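Local atomic coordinates of putative phosphosugar isomerases (Salmonella typhimurium LT2, PDB entry 3FKJ), a protein that probably binds a phosphorylated sugar or related carbohydrate derivative through its SIS domains and may act as an isomerase. Residues 295-298 / 299-303. Sequence-based numbering, arbitrary orientation.
Sequences DADK and LGIQD
The carboxylate of Asp297 and the side-chain amide of Gln302, five residues apart, meet with their planes turned 63° from each other. Gln302 NE2 approaches Asp297 OD1 at 2.7 Å on its syn lone pair, and OD1 lies close to the amide plane, so the bond is well directed although the two groups are far from coplanar. Chi1 of -74° sets Gln302 CG beside its own backbone N, 3.3 Å from Asp297 OD1; the bend at chi2 then swings the amide round so that NE2 meets the same oxygen. The carboxylate of Asp295 is met differently: the backbone N of Asp297 donates to Asp295 OD1 at 3.1 Å from above the carboxylate plane, closing an Asx turn, while Arg274 forms a salt bridge to that oxygen. Lys298 NZ makes a long salt bridge to Asp295 OD2 at 3.8 Å.

Alongside these side-chain bonds, residues 296-298 take helical backbone angles without a helix's regular hydrogen bonds. Ala296 O receives Leu299 N at 3.0 Å. With a positive phi (94°), Gly300 bends the chain out of this helical path, Ile301 N turns back in a weak bond to Ala296 O, and Ile301 CG1 settles 3.7 Å from Ala296 CB.

The turn follows strand 290-295, an outermost strand of the four-stranded parallel sheet within this chain, and leads towards helix 313-331. Ala296 and Ile301 pack against that helix through His317 and Leu316, respectively; Leu299 reaches Val320 of the same helix and Ala193 of helix 186-196, and Lys298 O accepts a hydrogen bond from Gln196, tying the strand's exit to both helices.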
# COMPACT_ATOMS: atom_id res chain seq x y z
N ASP A 295 -7.68 -20.28 -5.02
CA ASP A 295 -8.91 -19.84 -4.38
C ASP A 295 -8.98 -20.31 -2.94
O ASP A 295 -9.03 -21.53 -2.69
CB ASP A 295 -10.13 -20.37 -5.17
CG ASP A 295 -11.47 -19.85 -4.62
OD1 ASP A 295 -11.46 -19.03 -3.66
OD2 ASP A 295 -12.53 -20.25 -5.15
N ALA A 296 -9.04 -19.37 -1.98
CA ALA A 296 -9.13 -19.75 -0.56
C ALA A 296 -10.34 -20.66 -0.28
O ALA A 296 -10.23 -21.64 0.46
CB ALA A 296 -9.16 -18.53 0.34
N ASP A 297 -11.49 -20.32 -0.88
CA ASP A 297 -12.74 -21.07 -0.67
C ASP A 297 -12.68 -22.53 -1.11
O ASP A 297 -13.41 -23.34 -0.56
CB ASP A 297 -13.93 -20.38 -1.36
CG ASP A 297 -14.88 -19.70 -0.37
OD1 ASP A 297 -14.87 -20.07 0.82
OD2 ASP A 297 -15.66 -18.80 -0.80
N LYS A 298 -11.85 -22.85 -2.10
CA LYS A 298 -11.66 -24.23 -2.54
C LYS A 298 -10.71 -24.98 -1.63
O LYS A 298 -10.72 -26.19 -1.59
CB LYS A 298 -11.13 -24.29 -3.98
CG LYS A 298 -12.18 -24.49 -5.06
CD LYS A 298 -13.40 -23.60 -4.85
CE LYS A 298 -14.33 -23.64 -6.05
NZ LYS A 298 -15.42 -22.63 -5.94
N LEU A 299 -9.87 -24.25 -0.91
CA LEU A 299 -8.85 -24.89 -0.09
C LEU A 299 -9.24 -24.92 1.39
O LEU A 299 -8.37 -25.08 2.26
CB LEU A 299 -7.49 -24.19 -0.29
CG LEU A 299 -6.99 -24.10 -1.74
CD1 LEU A 299 -5.81 -23.15 -1.83
CD2 LEU A 299 -6.65 -25.49 -2.26
N GLY A 300 -10.53 -24.74 1.68
CA GLY A 300 -11.06 -25.06 3.01
C GLY A 300 -11.13 -23.91 4.00
O GLY A 300 -11.08 -24.12 5.22
N ILE A 301 -11.26 -22.68 3.49
CA ILE A 301 -11.57 -21.55 4.36
C ILE A 301 -12.95 -21.72 5.00
O ILE A 301 -13.12 -21.29 6.14
CB ILE A 301 -11.42 -20.19 3.63
CG1 ILE A 301 -9.99 -19.69 3.78
CG2 ILE A 301 -12.37 -19.13 4.18
CD1 ILE A 301 -9.68 -19.00 5.11
N GLN A 302 -13.90 -22.36 4.31
CA GLN A 302 -15.24 -22.55 4.86
C GLN A 302 -15.21 -23.50 6.04
O GLN A 302 -16.07 -23.42 6.92
CB GLN A 302 -16.28 -23.02 3.83
CG GLN A 302 -16.76 -21.94 2.81
CD GLN A 302 -17.08 -20.54 3.42
OE1 GLN A 302 -18.02 -20.39 4.22
NE2 GLN A 302 -16.31 -19.53 3.02
N ASP A 303 -14.21 -24.38 6.07
CA ASP A 303 -13.97 -25.27 7.20
C ASP A 303 -13.43 -24.55 8.43
O ASP A 303 -13.52 -25.07 9.52
CB ASP A 303 -12.98 -26.38 6.83
CG ASP A 303 -13.44 -27.20 5.64
OD1 ASP A 303 -14.67 -27.34 5.44
OD2 ASP A 303 -12.56 -27.69 4.90